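Local structure of variant surface glycoprotein MITAT 1.1 (Trypanosoma brucei brucei, 5LY9) at residues A[132-135]-A[140-143]; A[51-56]-A[63-68]; A[92-97]-A[254-259]. The protein forms a dense coat on the surface of the trypanosome, whose serial replacement by antigenically distinct variants lets the parasite evade the host immune response. One frame throughout, in Å; residues are numbered along the deposited sequence.

Interaction 1: A[132-135]-A[140-143]; sequences AATR and LDDQ
Thr-134 and Asp-141 are joined through their backbones where the short antiparallel pairing of Arg-135 with Leu-140, a non-hydrogen-bonded pair, runs out: Asp-141 N donates to Thr-134 O over 2.8 Å. The contact lies at the edge of a small three-stranded antiparallel sheet, and a type II' turn from Leu-140 to Gln-143 connects its second and third strands. With CG anti to its own carbonyl carbon (chi1 -70°), the Asp-141 carboxylate reaches back beside Ala-133 and Thr-134, and OD1 takes the Thr-134 N-H at 3.0 Å from well above the carboxylate plane. A water donates to the same OD1 and to Ala-132 O while accepting from Thr-134 OG1. A second water donates to both Thr-134 O and Asp-141 O. At the start of the turn, Leu-140 packs against one face of the Arg-135 guanidinium, its CG 3.6 Å from NH2, and its CD2 meets Ala-133 CB at 4.1 Å. The arginine is held by Glu-113 through NE, while Trp-11 of helix 8-21 touches Leu-140 and Ala-133. The contact thus has an apolar side against helix 8-21 and a watered side, where one carboxylate ties down irregular backbone.

Interaction 2: A[51-56]-A[63-68]; sequences IYLAKN and QQLTLL. Unlike the reference sequence in segment 63-68: Leu-65 (reference Ser).
The carbonyl oxygen of Tyr-52 takes the side-chain N-H of Asn-56 at 3.0 Å from ND2, on a lone pair in the carbonyl plane, and also receives weak backbone bonds from Lys-55 N and Asn-56 N. Asn-56 is the residue at which helix 24-55 gives up its helical backbone, and its side-chain amide folds back onto the last turn. ND2 ends 3.6 Å above the Tyr-52 ring, over its centre, and has Glu-322 as a further acceptor. No hydrogen bond crosses between the segments; the contact is carried by hydrocarbon. Leu-65, which differs from the reference serine, sends CD1 obliquely toward the tyrosine ring, 3.5 Å from Tyr-52 CD1 and equally near CE1. The ring is placed there by a chi1 of -176°, which sets CG anti to the backbone N. Leu-53 packs against the base of the same leucine: its CD2 lies 3.8 Å from Leu-65 CB, while its CD1 sits near the Leu-65 carbonyl and 4.2 Å from Thr-66 N. The short helical segments run 143° apart in direction, with axes 10.4 Å apart at closest approach. Helix 313-321 adds Met-318 against Tyr-52 and Val-319 against Leu-65, and Met-355 of the second subunit packs on Thr-66. Hydrophobic burial thus closes the helical hairpin at its turn, while the Asn-56 amide finishes the end of helix 24-55.

Interaction 3: A[92-97]-A[254-259]; sequences IRSARA and NREAKA
Ser-94 OG donates a short hydrogen bond of 2.6 Å to Glu-256 OE2, the one direct polar link between helix segment 92-97 and the irregular chain 254-259. The hydroxyl arrives on the anti lone pair, away from the other carboxylate oxygen. A chi1 of -176° turns OG anti to the serine backbone N, and the glutamate, extended beyond CG, brings OE2 across to it. The second link is looser: Arg-93 NH1 lies 4.1 Å from Arg-255 CD, and the two guanidinium planes stand 76° apart. Their NH1 atoms, 5.1 Å from each other, are bridged by a water 2.9 Å from Arg-93 NH1. In the next shell, Lys-258 NZ forms a salt bridge of 3.1 Å with Glu-256 OE1, nearly along the C-O bond, and Arg-159 pairs with the same oxygen. Both carboxylate oxygens are thereby occupied, which should restrict the rotation of this buried group and probably favours its charged form. Arg-93 is held mainly by Glu-248 and Glu-251 of helix 244-254, acids that would offset the like charges, and Thr-152 of the second subunit packs on it. Met-28 of helix 24-55 touches Glu-256, and Ala-252 of helix 244-254 touches Ser-94. The chain leaving helix 244-254 is thus fastened to the middle of helix 62-114, alongside helix 24-55.

How the interactions relate
This chain is the large N-terminal part of an A-type VSG, built around the long antiparallel hairpin of helices 24-55 and 62-114. Interactions 2 and 3 share helix 62-114, interaction 2 near its start and interaction 3 near its middle, their centres about 38 Å apart. Interaction 1 lies by the far end of that helix, about 65 Å from interaction 2 between centres. Interaction 2 alone is buried throughout and joins its helices by hydrocarbon packing. The other two are partly buried, and each uses an acidic side chain and water: in interaction 1 the carboxylate receives a backbone N-H, in interaction 3 a serine hydroxyl. Interactions 1 and 2 are local closures, whereas interaction 3 unites distant sequence.

Interaction 1: A[132-135]-A[140-143]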
loop_
_atom_site.group_PDB
_atom_site.type_symbol
_atom_site.label_atom_id
_atom_site.label_comp_id
_atom_site.label_asym_id
_atom_site.label_seq_id
_atom_site.Cartn_x
_atom_site.Cartn_y
_atom_site.Cartn_z
ATOM N N ALA A 132 18.126 -17.596 -31.260
ATOM C CA ALA A 132 17.830 -17.023 -29.918
ATOM C C ALA A 132 17.529 -15.531 -30.039
ATOM O O ALA A 132 18.120 -14.809 -30.814
ATOM C CB ALA A 132 19.004 -17.216 -28.966
ATOM N N ALA A 133 16.598 -15.057 -29.219
ATOM C CA ALA A 133 16.427 -13.651 -29.001
ATOM C C ALA A 133 17.715 -13.080 -28.510
ATOM O O ALA A 133 18.480 -13.770 -27.812
ATOM C CB ALA A 133 15.339 -13.465 -27.934
ATOM N N THR A 134 17.984 -11.834 -28.863
ATOM C CA THR A 134 19.182 -11.167 -28.470
ATOM C C THR A 134 18.916 -10.168 -27.420
ATOM O O THR A 134 18.055 -9.255 -27.617
ATOM C CB THR A 134 19.786 -10.431 -29.675
ATOM O OG1 THR A 134 20.012 -11.396 -30.711
ATOM C CG2 THR A 134 21.126 -9.723 -29.337
ATOM N N ARG A 135 19.602 -10.286 -26.281
ATOM C CA ARG A 135 19.441 -9.279 -25.261
ATOM C C ARG A 135 20.382 -8.170 -25.531
ATOM O O ARG A 135 21.600 -8.380 -25.754
ATOM C CB ARG A 135 19.758 -9.789 -23.841
ATOM C CG ARG A 135 19.462 -8.645 -22.860
ATOM C CD ARG A 135 19.228 -9.102 -21.487
ATOM N NE ARG A 135 17.973 -9.776 -21.339
ATOM C CZ ARG A 135 16.835 -9.164 -21.024
ATOM N NH1 ARG A 135 16.767 -7.845 -21.004
ATOM N NH2 ARG A 135 15.785 -9.890 -20.766
ATOM N N LEU A 140 14.849 -7.455 -25.265
ATOM C CA LEU A 140 15.025 -8.725 -25.917
ATOM C C LEU A 140 14.495 -8.518 -27.298
ATOM O O LEU A 140 13.347 -8.231 -27.499
ATOM C CB LEU A 140 14.209 -9.850 -25.234
ATOM C CG LEU A 140 14.857 -10.588 -24.131
ATOM C CD1 LEU A 140 13.816 -11.588 -23.546
ATOM C CD2 LEU A 140 16.133 -11.290 -24.565
ATOM N N ASP A 141 15.393 -8.677 -28.264
ATOM C CA ASP A 141 15.209 -8.114 -29.595
ATOM C C ASP A 141 14.684 -6.690 -29.545
ATOM O O ASP A 141 15.332 -5.764 -29.033
ATOM C CB ASP A 141 14.326 -9.044 -30.381
ATOM C CG ASP A 141 15.030 -10.384 -30.749
ATOM O OD1 ASP A 141 16.313 -10.548 -30.928
ATOM O OD2 ASP A 141 14.206 -11.271 -30.882
ATOM N N ASP A 142 13.540 -6.462 -30.083
ATOM C CA ASP A 142 13.113 -5.075 -30.060
ATOM C C ASP A 142 12.149 -4.784 -28.918
ATOM O O ASP A 142 11.565 -3.741 -28.930
ATOM C CB ASP A 142 12.498 -4.714 -31.400
ATOM C CG ASP A 142 11.348 -5.597 -31.797
ATOM O OD1 ASP A 142 11.240 -6.749 -31.296
ATOM O OD2 ASP A 142 10.544 -5.140 -32.689
ATOM N N GLN A 143 11.943 -5.712 -27.979
ATOM C CA GLN A 143 10.901 -5.577 -26.965
ATOM C C GLN A 143 11.546 -5.283 -25.602
ATOM O O GLN A 143 12.396 -6.060 -25.152
ATOM C CB GLN A 143 10.114 -6.878 -26.902
ATOM C CG GLN A 143 9.034 -6.986 -25.837
ATOM C CD GLN A 143 8.085 -5.828 -25.749
ATOM O OE1 GLN A 143 7.438 -5.546 -26.770
ATOM N NE2 GLN A 143 7.946 -5.141 -24.520
HETATM O O HOH W 1 17.845 -12.286 -31.965
HETATM O O HOH W 2 17.689 -6.430 -28.335
#

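Interaction 2: A[51-56]-A[63-68]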
loop_
_atom_site.group_PDB
_atom_site.type_symbol
_atom_site.label_atom_id
_atom_site.label_comp_id
_atom_site.label_asym_id
_atom_site.label_seq_id
_atom_site.Cartn_x
_atom_site.Cartn_y
_atom_site.Cartn_z
ATOM N N ILE A 51 -13.354 28.923 10.097
ATOM C CA ILE A 51 -12.683 30.148 10.387
ATOM C C ILE A 51 -13.610 31.361 10.105
ATOM O O ILE A 51 -13.711 32.278 10.912
ATOM C CB ILE A 51 -11.378 30.282 9.530
ATOM C CG1 ILE A 51 -10.291 29.287 9.991
ATOM C CG2 ILE A 51 -10.906 31.736 9.541
ATOM C CD1 ILE A 51 -9.251 28.960 8.907
ATOM N N TYR A 52 -14.305 31.322 8.969
ATOM C CA TYR A 52 -15.219 32.405 8.626
ATOM C C TYR A 52 -16.283 32.541 9.737
ATOM O O TYR A 52 -16.634 33.654 10.184
ATOM C CB TYR A 52 -15.928 32.107 7.341
ATOM C CG TYR A 52 -16.803 33.247 6.900
ATOM C CD1 TYR A 52 -18.070 33.356 7.333
ATOM C CD2 TYR A 52 -16.320 34.160 5.942
ATOM C CE1 TYR A 52 -18.871 34.448 6.929
ATOM C CE2 TYR A 52 -17.118 35.215 5.490
ATOM C CZ TYR A 52 -18.368 35.349 5.996
ATOM O OH TYR A 52 -19.170 36.415 5.585
ATOM N N LEU A 53 -16.847 31.420 10.161
ATOM C CA LEU A 53 -17.841 31.462 11.218
ATOM C C LEU A 53 -17.276 31.984 12.504
ATOM O O LEU A 53 -17.958 32.765 13.229
ATOM C CB LEU A 53 -18.402 30.089 11.451
ATOM C CG LEU A 53 -19.317 29.591 10.353
ATOM C CD1 LEU A 53 -19.480 28.075 10.413
ATOM C CD2 LEU A 53 -20.657 30.250 10.502
ATOM N N ALA A 54 -16.096 31.498 12.877
ATOM C CA ALA A 54 -15.500 31.997 14.121
ATOM C C ALA A 54 -15.205 33.483 14.098
ATOM O O ALA A 54 -15.327 34.149 15.148
ATOM C CB ALA A 54 -14.248 31.237 14.451
ATOM N N LYS A 55 -14.879 33.983 12.923
ATOM C CA LYS A 55 -14.505 35.369 12.725
ATOM C C LYS A 55 -15.748 36.218 12.639
ATOM O O LYS A 55 -15.698 37.423 12.979
ATOM C CB LYS A 55 -13.676 35.455 11.489
ATOM C CG LYS A 55 -13.136 36.818 11.123
ATOM C CD LYS A 55 -12.138 36.723 9.977
ATOM C CE LYS A 55 -11.519 38.079 9.688
ATOM N NZ LYS A 55 -12.522 39.004 9.087
ATOM N N ASN A 56 -16.878 35.609 12.245
ATOM C CA ASN A 56 -18.110 36.352 11.923
ATOM C C ASN A 56 -19.348 35.793 12.604
ATOM O O ASN A 56 -20.254 35.283 11.939
ATOM C CB ASN A 56 -18.342 36.410 10.428
ATOM C CG ASN A 56 -17.282 37.175 9.676
ATOM O OD1 ASN A 56 -17.322 38.387 9.580
ATOM N ND2 ASN A 56 -16.381 36.478 9.090
ATOM N N GLN A 63 -26.887 29.637 9.102
ATOM C CA GLN A 63 -27.344 28.315 8.853
ATOM C C GLN A 63 -26.731 27.703 7.581
ATOM O O GLN A 63 -26.371 26.537 7.596
ATOM C CB GLN A 63 -28.861 28.199 8.774
ATOM C CG GLN A 63 -29.550 28.511 10.109
ATOM C CD GLN A 63 -31.091 28.389 10.008
ATOM O OE1 GLN A 63 -31.621 27.551 9.328
ATOM N NE2 GLN A 63 -31.792 29.201 10.735
ATOM N N GLN A 64 -26.628 28.477 6.509
ATOM C CA GLN A 64 -25.987 27.994 5.256
ATOM C C GLN A 64 -24.541 27.571 5.529
ATOM O O GLN A 64 -24.080 26.500 5.127
ATOM C CB GLN A 64 -25.959 29.123 4.228
ATOM C CG GLN A 64 -27.340 29.545 3.772
ATOM C CD GLN A 64 -28.047 30.599 4.609
ATOM O OE1 GLN A 64 -27.708 30.887 5.751
ATOM N NE2 GLN A 64 -29.126 31.138 4.048
ATOM N N LEU A 65 -23.837 28.376 6.288
ATOM C CA LEU A 65 -22.390 28.123 6.509
ATOM C C LEU A 65 -22.154 26.972 7.527
ATOM O O LEU A 65 -21.242 26.170 7.373
ATOM C CB LEU A 65 -21.718 29.410 6.970
ATOM C CG LEU A 65 -21.676 30.464 5.836
ATOM C CD1 LEU A 65 -21.031 31.719 6.327
ATOM C CD2 LEU A 65 -20.859 29.957 4.672
ATOM N N THR A 66 -23.006 26.888 8.534
ATOM C CA THR A 66 -22.978 25.767 9.484
ATOM C C THR A 66 -23.148 24.448 8.730
ATOM O O THR A 66 -22.415 23.503 8.952
ATOM C CB THR A 66 -24.016 25.904 10.554
ATOM O OG1 THR A 66 -23.726 27.053 11.373
ATOM C CG2 THR A 66 -24.088 24.709 11.446
ATOM N N LEU A 67 -24.144 24.407 7.873
ATOM C CA LEU A 67 -24.428 23.256 7.044
ATOM C C LEU A 67 -23.264 22.882 6.200
ATOM O O LEU A 67 -22.856 21.686 6.132
ATOM C CB LEU A 67 -25.633 23.537 6.204
ATOM C CG LEU A 67 -25.998 22.397 5.289
ATOM C CD1 LEU A 67 -26.369 21.102 6.063
ATOM C CD2 LEU A 67 -27.069 22.797 4.364
ATOM N N LEU A 68 -22.625 23.860 5.529
ATOM C CA LEU A 68 -21.528 23.546 4.660
ATOM C C LEU A 68 -20.307 23.057 5.453
ATOM O O LEU A 68 -19.637 22.130 5.034
ATOM C CB LEU A 68 -21.159 24.772 3.795
ATOM C CG LEU A 68 -22.182 25.057 2.726
ATOM C CD1 LEU A 68 -21.968 26.483 2.131
ATOM C CD2 LEU A 68 -22.179 24.041 1.646
#

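Interaction 3: A[92-97]-A[254-259]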
loop_
_atom_site.group_PDB
_atom_site.type_symbol
_atom_site.label_atom_id
_atom_site.label_comp_id
_atom_site.label_asym_id
_atom_site.label_seq_id
_atom_site.Cartn_x
_atom_site.Cartn_y
_atom_site.Cartn_z
ATOM N N ILE A 92 -2.749 -1.600 -1.621
ATOM C CA ILE A 92 -1.728 -2.571 -1.231
ATOM C C ILE A 92 -1.971 -3.924 -1.929
ATOM O O ILE A 92 -1.000 -4.577 -2.439
ATOM C CB ILE A 92 -1.643 -2.709 0.290
ATOM C CG1 ILE A 92 -1.101 -1.389 0.874
ATOM C CG2 ILE A 92 -0.715 -3.845 0.693
ATOM C CD1 ILE A 92 -1.108 -1.458 2.383
ATOM N N ARG A 93 -3.210 -4.356 -1.946
ATOM C CA ARG A 93 -3.555 -5.624 -2.567
ATOM C C ARG A 93 -3.088 -5.617 -4.043
ATOM O O ARG A 93 -2.453 -6.574 -4.547
ATOM C CB ARG A 93 -5.042 -5.902 -2.507
ATOM C CG ARG A 93 -5.455 -7.208 -3.093
ATOM C CD ARG A 93 -6.925 -7.237 -3.401
ATOM N NE ARG A 93 -7.285 -8.517 -3.993
ATOM C CZ ARG A 93 -8.489 -8.778 -4.447
ATOM N NH1 ARG A 93 -9.482 -7.870 -4.351
ATOM N NH2 ARG A 93 -8.742 -9.962 -4.927
ATOM N N SER A 94 -3.402 -4.548 -4.774
ATOM C CA SER A 94 -3.054 -4.515 -6.188
ATOM C C SER A 94 -1.544 -4.400 -6.409
ATOM O O SER A 94 -0.976 -5.091 -7.287
ATOM C CB SER A 94 -3.760 -3.354 -6.913
ATOM O OG SER A 94 -3.507 -3.363 -8.312
ATOM N N ALA A 95 -0.893 -3.545 -5.659
ATOM C CA ALA A 95 0.582 -3.438 -5.740
ATOM C C ALA A 95 1.218 -4.806 -5.504
ATOM O O ALA A 95 2.061 -5.217 -6.301
ATOM C CB ALA A 95 1.111 -2.384 -4.789
ATOM N N ARG A 96 0.802 -5.546 -4.492
ATOM C CA ARG A 96 1.475 -6.817 -4.168
ATOM C C ARG A 96 1.054 -7.905 -5.130
ATOM O O ARG A 96 1.852 -8.824 -5.409
ATOM C CB ARG A 96 1.269 -7.200 -2.716
ATOM C CG ARG A 96 -0.103 -7.689 -2.314
ATOM C CD ARG A 96 -0.103 -9.196 -2.401
ATOM N NE ARG A 96 -1.287 -9.909 -1.849
ATOM C CZ ARG A 96 -2.432 -10.065 -2.487
ATOM N NH1 ARG A 96 -2.726 -9.401 -3.617
ATOM N NH2 ARG A 96 -3.363 -10.830 -1.965
ATOM N N ALA A 97 -0.152 -7.817 -5.669
ATOM C CA ALA A 97 -0.625 -8.857 -6.593
ATOM C C ALA A 97 0.188 -8.736 -7.874
ATOM O O ALA A 97 0.698 -9.757 -8.434
ATOM C CB ALA A 97 -2.059 -8.660 -6.901
ATOM N N ASN A 254 -8.814 -4.486 -10.942
ATOM C CA ASN A 254 -10.163 -3.974 -11.170
ATOM C C ASN A 254 -10.738 -3.351 -9.927
ATOM O O ASN A 254 -11.586 -2.416 -10.063
ATOM C CB ASN A 254 -11.066 -5.098 -11.613
ATOM C CG ASN A 254 -10.921 -5.400 -13.047
ATOM O OD1 ASN A 254 -10.490 -4.532 -13.825
ATOM N ND2 ASN A 254 -11.272 -6.637 -13.435
ATOM N N ARG A 255 -10.351 -3.823 -8.751
ATOM C CA ARG A 255 -10.919 -3.309 -7.471
ATOM C C ARG A 255 -10.177 -2.179 -6.782
ATOM O O ARG A 255 -10.572 -1.779 -5.660
ATOM C CB ARG A 255 -11.186 -4.478 -6.491
ATOM C CG ARG A 255 -12.248 -5.306 -7.171
ATOM C CD ARG A 255 -12.674 -6.549 -6.493
ATOM N NE ARG A 255 -13.680 -7.219 -7.346
ATOM C CZ ARG A 255 -14.397 -8.260 -6.947
ATOM N NH1 ARG A 255 -14.287 -8.727 -5.703
ATOM N NH2 ARG A 255 -15.243 -8.815 -7.785
ATOM N N GLU A 256 -9.237 -1.553 -7.487
ATOM C CA GLU A 256 -8.448 -0.475 -6.901
ATOM C C GLU A 256 -9.369 0.680 -6.536
ATOM O O GLU A 256 -10.185 1.174 -7.370
ATOM C CB GLU A 256 -7.444 0.061 -7.893
ATOM C CG GLU A 256 -6.352 -0.927 -8.189
ATOM C CD GLU A 256 -5.488 -0.592 -9.403
ATOM O OE1 GLU A 256 -5.901 0.232 -10.189
ATOM O OE2 GLU A 256 -4.388 -1.216 -9.558
ATOM N N ALA A 257 -9.180 1.203 -5.310
ATOM C CA ALA A 257 -9.798 2.505 -4.915
ATOM C C ALA A 257 -9.128 3.632 -5.705
ATOM O O ALA A 257 -7.917 3.637 -5.861
ATOM C CB ALA A 257 -9.604 2.765 -3.421
ATOM N N LYS A 258 -9.923 4.606 -6.103
ATOM C CA LYS A 258 -9.490 5.746 -6.851
ATOM C C LYS A 258 -9.865 7.016 -6.142
ATOM O O LYS A 258 -10.925 7.117 -5.487
ATOM C CB LYS A 258 -10.166 5.778 -8.200
ATOM C CG LYS A 258 -10.178 4.493 -9.070
ATOM C CD LYS A 258 -8.864 4.220 -9.699
ATOM C CE LYS A 258 -8.902 2.868 -10.395
ATOM N NZ LYS A 258 -7.601 2.617 -11.095
ATOM N N ALA A 259 -9.029 8.016 -6.303
ATOM C CA ALA A 259 -9.265 9.306 -5.729
ATOM C C ALA A 259 -10.563 9.936 -6.197
ATOM O O ALA A 259 -11.254 10.643 -5.421
ATOM C CB ALA A 259 -8.076 10.215 -6.041
HETATM O O HOH W 3 -12.282 -8.526 -4.199
#